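Local coordinates for protein Dye-decolorizing peroxidase (Irpex lacteus, PDB 7D8M) that binds heme b and, like other dye-decolorizing peroxidases, probably uses peroxide to oxidise dyes and other organic substrates, at residues Asn232-Asp237 / Thr423-Ile428; Ser258-Arg263 / Leu398-Gly403; His312-Lys315 / Arg319-Glu322. One frame throughout, in Å; residues are numbered along the deposited sequence.

Overall arrangement
The three contacts are nested along the chain: contact 3 lies within the loop closed by contact 2, which lies within the loop closed by contact 1. Helices 228-237 and 249-261, neighbours in sequence, supply the first segments of contacts 1 and 2, whose centres are about 11 Å apart and which touch where Val424 and Val235 pack on Met260. Contact 3, on helices 312-316 and 319-323, has its centre about 12 Å from that of contact 2; Asp399 of contact 2 is hydrogen-bonded there to His312, the axial ligand. Contacts 1 and 3 do not touch, their centres being about 23 Å apart. All three reach the heme, contact 1 only through Ile428, and contacts 2 and 3 hold the axial histidine and its aspartate partner.

Contact 1: residues Asn232-Asp237 / Thr423-Ile428. With HEM (protoporphyrin IX containing Fe), chain B.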
loop_
_atom_site.group_PDB
_atom_site.type_symbol
_atom_site.label_atom_id
_atom_site.label_comp_id
_atom_site.label_asym_id
_atom_site.label_seq_id
_atom_site.Cartn_x
_atom_site.Cartn_y
_atom_site.Cartn_z
ATOM N N ASN A 232 -13.208 -5.295 16.071
ATOM C CA ASN A 232 -14.138 -4.513 16.886
ATOM C C ASN A 232 -14.344 -5.137 18.266
ATOM O O ASN A 232 -14.365 -4.427 19.275
ATOM C CB ASN A 232 -15.477 -4.369 16.164
ATOM C CG ASN A 232 -15.401 -3.407 15.000
ATOM O OD1 ASN A 232 -14.565 -2.507 14.988
ATOM N ND2 ASN A 232 -16.276 -3.587 14.016
ATOM N N LYS A 233 -14.500 -6.464 18.327
ATOM C CA LYS A 233 -14.684 -7.139 19.614
ATOM C C LYS A 233 -13.450 -6.988 20.500
ATOM O O LYS A 233 -13.565 -6.814 21.722
ATOM C CB LYS A 233 -15.014 -8.619 19.363
ATOM C CG LYS A 233 -15.146 -9.504 20.613
ATOM C CD LYS A 233 -16.301 -9.052 21.486
ATOM C CE LYS A 233 -16.512 -9.996 22.668
ATOM N NZ LYS A 233 -17.003 -9.250 23.869
ATOM N N TYR A 234 -12.258 -7.017 19.898
ATOM C CA TYR A 234 -11.025 -6.879 20.672
ATOM C C TYR A 234 -10.928 -5.516 21.351
ATOM O O TYR A 234 -10.574 -5.419 22.537
ATOM C CB TYR A 234 -9.804 -7.094 19.780
ATOM C CG TYR A 234 -8.528 -6.907 20.564
ATOM C CD1 TYR A 234 -8.122 -7.860 21.484
ATOM C CD2 TYR A 234 -7.756 -5.760 20.421
ATOM C CE1 TYR A 234 -6.955 -7.691 22.230
ATOM C CE2 TYR A 234 -6.597 -5.577 21.165
ATOM C CZ TYR A 234 -6.202 -6.547 22.069
ATOM O OH TYR A 234 -5.049 -6.383 22.818
ATOM N N VAL A 235 -11.190 -4.442 20.604
ATOM C CA VAL A 235 -11.001 -3.115 21.186
ATOM C C VAL A 235 -12.113 -2.806 22.178
ATOM O O VAL A 235 -11.886 -2.105 23.179
ATOM C CB VAL A 235 -10.902 -2.038 20.087
ATOM C CG1 VAL A 235 -9.632 -2.250 19.244
ATOM C CG2 VAL A 235 -12.143 -2.035 19.202
ATOM N N LEU A 236 -13.321 -3.324 21.938
ATOM C CA LEU A 236 -14.375 -3.222 22.949
ATOM C C LEU A 236 -13.970 -3.934 24.232
ATOM O O LEU A 236 -14.090 -3.372 25.328
ATOM C CB LEU A 236 -15.687 -3.794 22.406
ATOM C CG LEU A 236 -16.502 -2.801 21.568
ATOM C CD1 LEU A 236 -17.639 -3.474 20.777
ATOM C CD2 LEU A 236 -17.039 -1.689 22.478
ATOM N N ASP A 237 -13.475 -5.170 24.113
ATOM C CA ASP A 237 -13.097 -5.959 25.281
ATOM C C ASP A 237 -11.935 -5.348 26.049
ATOM O O ASP A 237 -11.753 -5.665 27.229
ATOM C CB ASP A 237 -12.708 -7.378 24.877
ATOM C CG ASP A 237 -13.905 -8.248 24.529
ATOM O OD1 ASP A 237 -15.066 -7.826 24.755
ATOM O OD2 ASP A 237 -13.668 -9.365 24.022
ATOM N N THR A 423 -1.629 -7.987 23.695
ATOM C CA THR A 423 -1.455 -9.079 22.745
ATOM C C THR A 423 -2.658 -9.033 21.813
ATOM O O THR A 423 -3.763 -9.452 22.170
ATOM C CB THR A 423 -1.326 -10.424 23.443
ATOM O OG1 THR A 423 -0.172 -10.394 24.289
ATOM C CG2 THR A 423 -1.159 -11.529 22.408
ATOM N N VAL A 424 -2.438 -8.491 20.624
ATOM C CA VAL A 424 -3.517 -8.207 19.686
ATOM C C VAL A 424 -3.715 -9.428 18.798
ATOM O O VAL A 424 -2.746 -9.916 18.198
ATOM C CB VAL A 424 -3.190 -6.947 18.872
ATOM C CG1 VAL A 424 -4.402 -6.495 18.064
ATOM C CG2 VAL A 424 -2.673 -5.846 19.821
ATOM N N PRO A 425 -4.927 -9.977 18.723
ATOM C CA PRO A 425 -5.174 -11.079 17.791
ATOM C C PRO A 425 -4.869 -10.636 16.374
ATOM O O PRO A 425 -4.897 -9.447 16.048
ATOM C CB PRO A 425 -6.664 -11.378 17.974
ATOM C CG PRO A 425 -7.236 -10.105 18.506
ATOM C CD PRO A 425 -6.165 -9.510 19.365
ATOM N N GLN A 426 -4.538 -11.601 15.533
ATOM C CA GLN A 426 -4.268 -11.283 14.142
ATOM C C GLN A 426 -5.582 -10.869 13.482
ATOM O O GLN A 426 -6.512 -11.674 13.380
ATOM C CB GLN A 426 -3.634 -12.490 13.463
ATOM C CG GLN A 426 -3.330 -12.312 11.991
ATOM C CD GLN A 426 -2.355 -13.362 11.501
ATOM O OE1 GLN A 426 -2.657 -14.559 11.521
ATOM N NE2 GLN A 426 -1.171 -12.923 11.079
ATOM N N VAL A 427 -5.685 -9.603 13.076
ATOM C CA VAL A 427 -6.886 -9.106 12.406
ATOM C C VAL A 427 -6.668 -8.875 10.920
ATOM O O VAL A 427 -7.643 -8.598 10.195
ATOM C CB VAL A 427 -7.402 -7.815 13.069
ATOM C CG1 VAL A 427 -7.866 -8.109 14.496
ATOM C CG2 VAL A 427 -6.312 -6.761 13.065
ATOM N N ILE A 428 -5.429 -8.973 10.451
ATOM C CA ILE A 428 -5.076 -8.875 9.044
ATOM C C ILE A 428 -4.306 -10.133 8.691
ATOM O O ILE A 428 -3.315 -10.466 9.352
ATOM C CB ILE A 428 -4.240 -7.616 8.764
ATOM C CG1 ILE A 428 -5.105 -6.371 8.952
ATOM C CG2 ILE A 428 -3.645 -7.664 7.362
ATOM C CD1 ILE A 428 -4.323 -5.102 8.917
HETATM C CHA HEM B . -1.275 4.558 6.721
HETATM C CHB HEM B . -4.598 1.072 7.301
HETATM C CHC HEM B . -1.492 -2.155 5.414
HETATM C CHD HEM B . 1.980 1.230 5.309
HETATM C C1A HEM B . -2.453 3.912 7.024
HETATM C C2A HEM B . -3.670 4.533 7.512
HETATM C C3A HEM B . -4.591 3.563 7.658
HETATM C C4A HEM B . -3.986 2.307 7.269
HETATM C CMA HEM B . -6.043 3.704 8.148
HETATM C CAA HEM B . -3.837 6.051 7.790
HETATM C CBA HEM B . -4.308 6.771 6.527
HETATM C CGA HEM B . -3.163 7.484 5.833
HETATM O O1A HEM B . -2.269 8.017 6.531
HETATM O O2A HEM B . -3.158 7.546 4.572
HETATM C C1B HEM B . -4.052 -0.087 6.805
HETATM C C2B HEM B . -4.756 -1.342 6.669
HETATM C C3B HEM B . -3.889 -2.237 6.157
HETATM C C4B HEM B . -2.626 -1.568 5.941
HETATM C CMB HEM B . -6.238 -1.547 7.101
HETATM C CAB HEM B . -4.111 -3.722 5.781
HETATM C CBB HEM B . -5.319 -4.259 5.575
HETATM C C1C HEM B . -0.252 -1.551 5.282
HETATM C C2C HEM B . 0.993 -2.197 4.904
HETATM C C3C HEM B . 1.956 -1.253 4.869
HETATM C C4C HEM B . 1.346 0.009 5.246
HETATM C CMC HEM B . 1.106 -3.707 4.579
HETATM C CAC HEM B . 3.467 -1.386 4.546
HETATM C CBC HEM B . 4.148 -2.537 4.684
HETATM C C1D HEM B . 1.370 2.441 5.562
HETATM C C2D HEM B . 1.941 3.765 5.370
HETATM C C3D HEM B . 1.048 4.674 5.763
HETATM C C4D HEM B . -0.134 3.966 6.220
HETATM C CMD HEM B . 3.340 4.093 4.824
HETATM C CAD HEM B . 1.243 6.203 5.746
HETATM C CBD HEM B . 1.881 6.624 7.074
HETATM C CGD HEM B . 2.204 8.103 7.096
HETATM O O1D HEM B . 1.988 8.741 8.158
HETATM O O2D HEM B . 2.666 8.650 6.055
HETATM N NA HEM B . -2.680 2.559 6.897
HETATM N NB HEM B . -2.750 -0.253 6.351
HETATM N NC HEM B . 0.008 -0.217 5.491
HETATM N ND HEM B . 0.091 2.599 6.066
HETATM FE FE HEM B . -1.288 1.116 6.352
HETATM O O HOH W 1 -4.465 -7.916 24.791
#
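Leading out from the heme pocket, the loop between strands 421-423 and 428-438 is covered at its outer end by Tyr234, which stands on helix 228-237 and packs over Val424 and Pro425. The phenol has CG anti to its own backbone N (chi1 178°), which carries the ring away from the helix and across the loop. Pro425 CD sits over one ring face, 3.6 Å from the ring centroid and 24° off the normal, a CH-pi contact displaced toward the Tyr234 CD1 rim. Proline suits the place: its CD carbon, next to an electron-withdrawing nitrogen, carries polarised C-H bonds that a pi face attracts. The side chains of Val424 and Tyr234 cross at about a right angle, CG1 of Val424 lying 3.9 Å from Tyr234 CE2. Beyond the ring, a water in its plane lies 2.6 Å from Tyr234 OH and donates to Thr423 O at 3.1 Å, so one water links the phenol oxygen to the end of strand 421-423. Replacing the tyrosine by alanine is likely to leave Pro425 CD without its aromatic face and the water without its phenolic partner. Further along the loop, Ile428 enters strand 428-438 and places CD1 3.4 Å from HEM CAB, on the vinyl group. In this helix-on-loop packing an aromatic-proline CH-pi contact joins helix 228-237 to the loop that leads into strand 428-438, in the heme-binding half of a DyP-type peroxidase.

Contact 2: residues Ser258-Arg263 / Leu398-Gly403; sequences SRMFGR and LDPVIG. With HEM (protoporphyrin IX containing Fe), chain B.
The backbones come closest where helix 249-261 ends, with Met260 CA 5.8 Å from Pro400 CA, and no hydrogen bond joins the two segments. Gly262 leaves the helix with phi at 97°, a conformation in which a side chain would press on the carbonyl oxygen of Phe261; glycine avoids this. Met260 and Pro400 slide past one another in opposite directions, Met260 CB lying 3.9 Å from Pro400 CG. The flexible thioether chain bends at its end (chi3 82°), which brings Met260 CE round to the proline ring. Phe261 starts away from the loop, yet its ring returns to it: Val401 CG2 sits 3.8 Å above the ring centroid, only 10° off the normal, a CH-pi contact over the centre of the face. The other valine methyl, CG1, lies 3.8 Å from Phe261 CE1, so a beta-branched residue covers both face and rim. The same CE1 turns toward the porphyrin edge, 3.8 Å from HEM CHB, and Ile402 CG2 lies 3.5 Å from HEM CHC. Arg263 meets a heme propionate through a weak bond from NE to HEM O1A. The loop keeps its shape through Asp399, whose OD1 accepts from Val401 N, nearly in line with the C-O bond, and from Ile402 N, from above the carboxylate plane: an Asx turn and Asx motif in one. Its OD2 remains to receive His312 ND1, the aspartate-histidine pairing familiar from heme peroxidases. Around this buried core, helix 228-237 brings Phe231 and Val235 to Met260, helix 312-316 lies against Val401 and Ile402, and Ile428 of strand 428-438 packs on both.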
loop_
_atom_site.group_PDB
_atom_site.type_symbol
_atom_site.label_atom_id
_atom_site.label_comp_id
_atom_site.label_asym_id
_atom_site.label_seq_id
_atom_site.Cartn_x
_atom_site.Cartn_y
_atom_site.Cartn_z
ATOM N N SER A 258 -7.835 4.216 17.878
ATOM C CA SER A 258 -7.061 5.365 17.420
ATOM C C SER A 258 -5.600 5.247 17.840
ATOM O O SER A 258 -4.708 5.680 17.103
ATOM C CB SER A 258 -7.668 6.665 17.954
ATOM O OG SER A 258 -7.276 6.884 19.304
ATOM N N ARG A 259 -5.334 4.647 19.001
ATOM C CA ARG A 259 -3.956 4.456 19.439
ATOM C C ARG A 259 -3.237 3.393 18.613
ATOM O O ARG A 259 -2.033 3.514 18.368
ATOM C CB ARG A 259 -3.918 4.087 20.927
ATOM C CG ARG A 259 -4.584 5.113 21.832
ATOM C CD ARG A 259 -3.626 6.191 22.266
ATOM N NE ARG A 259 -2.529 5.696 23.096
ATOM C CZ ARG A 259 -1.501 6.459 23.466
ATOM N NH1 ARG A 259 -1.459 7.725 23.070
ATOM N NH2 ARG A 259 -0.518 5.968 24.225
ATOM N N MET A 260 -3.950 2.356 18.169
ATOM C CA MET A 260 -3.323 1.348 17.313
ATOM C C MET A 260 -2.938 1.921 15.954
ATOM O O MET A 260 -1.871 1.595 15.414
ATOM C CB MET A 260 -4.256 0.150 17.138
ATOM C CG MET A 260 -4.496 -0.606 18.432
ATOM S SD MET A 260 -5.901 -1.713 18.331
ATOM C CE MET A 260 -5.157 -3.120 17.540
ATOM N N PHE A 261 -3.796 2.764 15.379
ATOM C CA PHE A 261 -3.573 3.261 14.027
ATOM C C PHE A 261 -2.735 4.531 13.997
ATOM O O PHE A 261 -1.901 4.693 13.101
ATOM C CB PHE A 261 -4.914 3.510 13.327
ATOM C CG PHE A 261 -5.505 2.279 12.713
ATOM C CD1 PHE A 261 -5.118 1.863 11.449
ATOM C CD2 PHE A 261 -6.425 1.515 13.419
ATOM C CE1 PHE A 261 -5.646 0.711 10.884
ATOM C CE2 PHE A 261 -6.955 0.364 12.875
ATOM C CZ PHE A 261 -6.572 -0.039 11.602
ATOM N N GLY A 262 -2.929 5.425 14.972
ATOM C CA GLY A 262 -2.395 6.767 14.915
ATOM C C GLY A 262 -3.390 7.791 14.425
ATOM O O GLY A 262 -3.042 8.967 14.327
ATOM N N ARG A 263 -4.609 7.368 14.098
ATOM C CA ARG A 263 -5.669 8.242 13.626
ATOM C C ARG A 263 -6.991 7.706 14.142
ATOM O O ARG A 263 -7.143 6.499 14.359
ATOM C CB ARG A 263 -5.731 8.326 12.087
ATOM C CG ARG A 263 -4.551 9.026 11.437
ATOM C CD ARG A 263 -4.742 9.134 9.922
ATOM N NE ARG A 263 -3.553 9.684 9.280
ATOM C CZ ARG A 263 -3.334 10.983 9.103
ATOM N NH1 ARG A 263 -4.232 11.870 9.514
ATOM N NH2 ARG A 263 -2.223 11.392 8.513
ATOM N N LEU A 398 5.442 -4.972 18.345
ATOM C CA LEU A 398 5.048 -4.981 16.941
ATOM C C LEU A 398 4.019 -3.897 16.635
ATOM O O LEU A 398 3.289 -3.420 17.513
ATOM C CB LEU A 398 4.467 -6.342 16.551
ATOM C CG LEU A 398 5.331 -7.590 16.736
ATOM C CD1 LEU A 398 4.743 -8.753 15.942
ATOM C CD2 LEU A 398 6.785 -7.317 16.342
ATOM N N ASP A 399 3.975 -3.510 15.359
ATOM C CA ASP A 399 2.852 -2.765 14.832
ATOM C C ASP A 399 1.571 -3.539 15.152
ATOM O O ASP A 399 1.473 -4.727 14.815
ATOM C CB ASP A 399 3.052 -2.591 13.325
ATOM C CG ASP A 399 1.964 -1.753 12.650
ATOM O OD1 ASP A 399 0.759 -1.983 12.891
ATOM O OD2 ASP A 399 2.331 -0.874 11.840
ATOM N N PRO A 400 0.605 -2.937 15.848
ATOM C CA PRO A 400 -0.582 -3.696 16.252
ATOM C C PRO A 400 -1.590 -3.885 15.131
ATOM O O PRO A 400 -2.567 -4.620 15.317
ATOM C CB PRO A 400 -1.158 -2.842 17.389
ATOM C CG PRO A 400 -0.754 -1.448 17.009
ATOM C CD PRO A 400 0.614 -1.578 16.418
ATOM N N VAL A 401 -1.368 -3.278 13.970
ATOM C CA VAL A 401 -2.242 -3.475 12.818
ATOM C C VAL A 401 -1.625 -4.544 11.919
ATOM O O VAL A 401 -2.185 -5.635 11.774
ATOM C CB VAL A 401 -2.485 -2.142 12.081
ATOM C CG1 VAL A 401 -3.417 -2.306 10.852
ATOM C CG2 VAL A 401 -3.070 -1.116 13.053
ATOM N N ILE A 402 -0.443 -4.276 11.363
ATOM C CA ILE A 402 0.153 -5.146 10.354
ATOM C C ILE A 402 1.318 -5.977 10.872
ATOM O O ILE A 402 1.837 -6.810 10.115
ATOM C CB ILE A 402 0.597 -4.345 9.115
ATOM C CG1 ILE A 402 1.671 -3.318 9.495
ATOM C CG2 ILE A 402 -0.615 -3.707 8.437
ATOM C CD1 ILE A 402 2.545 -2.846 8.311
ATOM N N GLY A 403 1.754 -5.798 12.118
ATOM C CA GLY A 403 2.940 -6.511 12.576
ATOM C C GLY A 403 2.717 -8.016 12.609
ATOM O O GLY A 403 1.668 -8.501 13.033
HETATM C CHA HEM B . -1.275 4.558 6.721
HETATM C CHB HEM B . -4.598 1.072 7.301
HETATM C CHC HEM B . -1.492 -2.155 5.414
HETATM C CHD HEM B . 1.980 1.230 5.309
HETATM C C1A HEM B . -2.453 3.912 7.024
HETATM C C2A HEM B . -3.670 4.533 7.512
HETATM C C3A HEM B . -4.591 3.563 7.658
HETATM C C4A HEM B . -3.986 2.307 7.269
HETATM C CMA HEM B . -6.043 3.704 8.148
HETATM C CAA HEM B . -3.837 6.051 7.790
HETATM C CBA HEM B . -4.308 6.771 6.527
HETATM C CGA HEM B . -3.163 7.484 5.833
HETATM O O1A HEM B . -2.269 8.017 6.531
HETATM O O2A HEM B . -3.158 7.546 4.572
HETATM C C1B HEM B . -4.052 -0.087 6.805
HETATM C C2B HEM B . -4.756 -1.342 6.669
HETATM C C3B HEM B . -3.889 -2.237 6.157
HETATM C C4B HEM B . -2.626 -1.568 5.941
HETATM C CMB HEM B . -6.238 -1.547 7.101
HETATM C CAB HEM B . -4.111 -3.722 5.781
HETATM C CBB HEM B . -5.319 -4.259 5.575
HETATM C C1C HEM B . -0.252 -1.551 5.282
HETATM C C2C HEM B . 0.993 -2.197 4.904
HETATM C C3C HEM B . 1.956 -1.253 4.869
HETATM C C4C HEM B . 1.346 0.009 5.246
HETATM C CMC HEM B . 1.106 -3.707 4.579
HETATM C CAC HEM B . 3.467 -1.386 4.546
HETATM C CBC HEM B . 4.148 -2.537 4.684
HETATM C C1D HEM B . 1.370 2.441 5.562
HETATM C C2D HEM B . 1.941 3.765 5.370
HETATM C C3D HEM B . 1.048 4.674 5.763
HETATM C C4D HEM B . -0.134 3.966 6.220
HETATM C CMD HEM B . 3.340 4.093 4.824
HETATM C CAD HEM B . 1.243 6.203 5.746
HETATM C CBD HEM B . 1.881 6.624 7.074
HETATM C CGD HEM B . 2.204 8.103 7.096
HETATM O O1D HEM B . 1.988 8.741 8.158
HETATM O O2D HEM B . 2.666 8.650 6.055
HETATM N NA HEM B . -2.680 2.559 6.897
HETATM N NB HEM B . -2.750 -0.253 6.351
HETATM N NC HEM B . 0.008 -0.217 5.491
HETATM N ND HEM B . 0.091 2.599 6.066
HETATM FE FE HEM B . -1.288 1.116 6.352
#

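Contact 3: residues His312-Lys315 / Arg319-Glu322. With HEM (protoporphyrin IX containing Fe), chain B.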
loop_
_atom_site.group_PDB
_atom_site.type_symbol
_atom_site.label_atom_id
_atom_site.label_comp_id
_atom_site.label_asym_id
_atom_site.label_seq_id
_atom_site.Cartn_x
_atom_site.Cartn_y
_atom_site.Cartn_z
ATOM N N HIS A 312 0.509 2.371 14.066
ATOM C CA HIS A 312 0.741 1.921 12.703
ATOM C C HIS A 312 1.443 2.985 11.868
ATOM O O HIS A 312 2.509 2.733 11.298
ATOM C CB HIS A 312 -0.589 1.536 12.062
ATOM C CG HIS A 312 -0.452 1.097 10.642
ATOM N ND1 HIS A 312 0.530 0.218 10.233
ATOM C CD2 HIS A 312 -1.155 1.422 9.533
ATOM C CE1 HIS A 312 0.415 0.006 8.933
ATOM N NE2 HIS A 312 -0.596 0.727 8.487
ATOM N N ILE A 313 0.870 4.195 11.800
ATOM C CA ILE A 313 1.440 5.218 10.922
ATOM C C ILE A 313 2.788 5.696 11.437
ATOM O O ILE A 313 3.626 6.154 10.652
ATOM C CB ILE A 313 0.470 6.402 10.721
ATOM C CG1 ILE A 313 0.286 7.215 12.009
ATOM C CG2 ILE A 313 -0.865 5.925 10.144
ATOM C CD1 ILE A 313 -0.360 8.561 11.770
ATOM N N ARG A 314 3.029 5.609 12.752
ATOM C CA ARG A 314 4.316 6.021 13.294
ATOM C C ARG A 314 5.382 4.935 13.109
ATOM O O ARG A 314 6.578 5.247 13.046
ATOM C CB ARG A 314 4.153 6.402 14.775
ATOM C CG ARG A 314 5.384 7.084 15.393
ATOM C CD ARG A 314 5.145 7.583 16.842
ATOM N NE ARG A 314 6.281 8.373 17.328
ATOM C CZ ARG A 314 6.214 9.272 18.309
ATOM N NH1 ARG A 314 5.064 9.509 18.932
ATOM N NH2 ARG A 314 7.302 9.939 18.666
ATOM N N LYS A 315 4.972 3.665 13.017
ATOM C CA LYS A 315 5.907 2.602 12.657
ATOM C C LYS A 315 6.314 2.701 11.184
ATOM O O LYS A 315 7.500 2.596 10.848
ATOM C CB LYS A 315 5.276 1.238 12.948
ATOM C CG LYS A 315 5.388 0.771 14.400
ATOM C CD LYS A 315 6.733 0.078 14.656
ATOM C CE LYS A 315 6.571 -1.184 15.503
ATOM N NZ LYS A 315 7.894 -1.825 15.789
ATOM N N ARG A 319 8.179 9.823 11.301
ATOM C CA ARG A 319 8.490 11.203 10.944
ATOM C C ARG A 319 9.482 11.831 11.915
ATOM O O ARG A 319 10.301 12.663 11.509
ATOM C CB ARG A 319 7.206 12.043 10.904
ATOM C CG ARG A 319 6.114 11.498 10.006
ATOM C CD ARG A 319 4.803 12.232 10.218
ATOM N NE ARG A 319 3.745 11.650 9.395
ATOM C CZ ARG A 319 2.712 12.325 8.902
ATOM N NH1 ARG A 319 2.581 13.623 9.153
ATOM N NH2 ARG A 319 1.805 11.694 8.161
ATOM N N ASP A 320 9.430 11.447 13.193
ATOM C CA ASP A 320 10.280 12.101 14.182
ATOM C C ASP A 320 11.733 11.658 14.043
ATOM O O ASP A 320 12.652 12.473 14.176
ATOM C CB ASP A 320 9.749 11.835 15.595
ATOM C CG ASP A 320 9.661 10.358 15.927
ATOM O OD1 ASP A 320 9.471 9.529 14.998
ATOM O OD2 ASP A 320 9.770 10.022 17.127
ATOM N N LEU A 321 11.962 10.376 13.755
ATOM C CA LEU A 321 13.325 9.905 13.531
ATOM C C LEU A 321 13.945 10.592 12.321
ATOM O O LEU A 321 15.085 11.070 12.382
ATOM C CB LEU A 321 13.340 8.388 13.350
ATOM C CG LEU A 321 12.769 7.469 14.429
ATOM C CD1 LEU A 321 13.377 6.097 14.263
ATOM C CD2 LEU A 321 12.993 7.993 15.863
ATOM N N GLU A 322 13.198 10.656 11.212
ATOM C CA GLU A 322 13.693 11.328 10.010
ATOM C C GLU A 322 13.885 12.813 10.269
ATOM O O GLU A 322 14.895 13.397 9.856
ATOM C CB GLU A 322 12.725 11.108 8.843
ATOM C CG GLU A 322 13.201 11.690 7.489
ATOM C CD GLU A 322 12.223 11.454 6.336
ATOM O OE1 GLU A 322 11.308 10.609 6.460
ATOM O OE2 GLU A 322 12.375 12.116 5.287
HETATM C CHA HEM B . -1.275 4.558 6.721
HETATM C CHB HEM B . -4.598 1.072 7.301
HETATM C CHC HEM B . -1.492 -2.155 5.414
HETATM C CHD HEM B . 1.980 1.230 5.309
HETATM C C1A HEM B . -2.453 3.912 7.024
HETATM C C2A HEM B . -3.670 4.533 7.512
HETATM C C3A HEM B . -4.591 3.563 7.658
HETATM C C4A HEM B . -3.986 2.307 7.269
HETATM C CMA HEM B . -6.043 3.704 8.148
HETATM C CAA HEM B . -3.837 6.051 7.790
HETATM C CBA HEM B . -4.308 6.771 6.527
HETATM C CGA HEM B . -3.163 7.484 5.833
HETATM O O1A HEM B . -2.269 8.017 6.531
HETATM O O2A HEM B . -3.158 7.546 4.572
HETATM C C1B HEM B . -4.052 -0.087 6.805
HETATM C C2B HEM B . -4.756 -1.342 6.669
HETATM C C3B HEM B . -3.889 -2.237 6.157
HETATM C C4B HEM B . -2.626 -1.568 5.941
HETATM C CMB HEM B . -6.238 -1.547 7.101
HETATM C CAB HEM B . -4.111 -3.722 5.781
HETATM C CBB HEM B . -5.319 -4.259 5.575
HETATM C C1C HEM B . -0.252 -1.551 5.282
HETATM C C2C HEM B . 0.993 -2.197 4.904
HETATM C C3C HEM B . 1.956 -1.253 4.869
HETATM C C4C HEM B . 1.346 0.009 5.246
HETATM C CMC HEM B . 1.106 -3.707 4.579
HETATM C CAC HEM B . 3.467 -1.386 4.546
HETATM C CBC HEM B . 4.148 -2.537 4.684
HETATM C C1D HEM B . 1.370 2.441 5.562
HETATM C C2D HEM B . 1.941 3.765 5.370
HETATM C C3D HEM B . 1.048 4.674 5.763
HETATM C C4D HEM B . -0.134 3.966 6.220
HETATM C CMD HEM B . 3.340 4.093 4.824
HETATM C CAD HEM B . 1.243 6.203 5.746
HETATM C CBD HEM B . 1.881 6.624 7.074
HETATM C CGD HEM B . 2.204 8.103 7.096
HETATM O O1D HEM B . 1.988 8.741 8.158
HETATM O O2D HEM B . 2.666 8.650 6.055
HETATM N NA HEM B . -2.680 2.559 6.897
HETATM N NB HEM B . -2.750 -0.253 6.351
HETATM N NC HEM B . 0.008 -0.217 5.491
HETATM N ND HEM B . 0.091 2.599 6.066
HETATM FE FE HEM B . -1.288 1.116 6.352
HETATM O O HOH W 2 3.621 9.002 10.498
HETATM O O HOH W 3 8.707 7.169 16.600
#
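Arg314 and Asp320 form the firm, buried part of this contact, joining two short helices that follow each other closely in the chain. Arg314 is fully extended, CG anti to the backbone N (chi1 -170°), and its NH2 reaches Asp320 OD2 at 2.9 Å in a salt bridge with a fairly straight hydrogen bond (162°). The aspartate oxygen lies near the guanidinium plane, whereas the donor comes from above the carboxylate, the two planes being 79° apart. A water accepts from Arg314 NE at 2.8 Å and lies within donating distance of Asp320 OD1, giving the pair a second, indirect link. Asp320 OD2 also takes a salt bridge from Lys390, and Tyr293 makes a cation-pi contact with Arg314; a short carboxylate and a long, flat cation suit a buried site where each charge has several partners. The other side is looser: Arg319 is partly exposed and meets helix 312-316 through a water that lies 2.9 Å from Ile313 O and receives a weak bond from Arg319 NE. Its guanidinium looks to the heme instead, NH2 donating to HEM O1D at 3.0 Å, while Asn289 and Phe291 take further hydrogen bonds from it. Between these parts Ile313 lays CG2 against the porphyrin, 3.7 Å from HEM CHA, an apolar branch fitting an apolar rim. His312 sits one residue before, its NE2 bound to the heme iron at 2.3 Å. The chemistry thus implies two tasks for this pair of short helices: the axial histidine coordinates the iron, and an arginine probably offsets propionate charge, while a buried ion pair ties the two helices together.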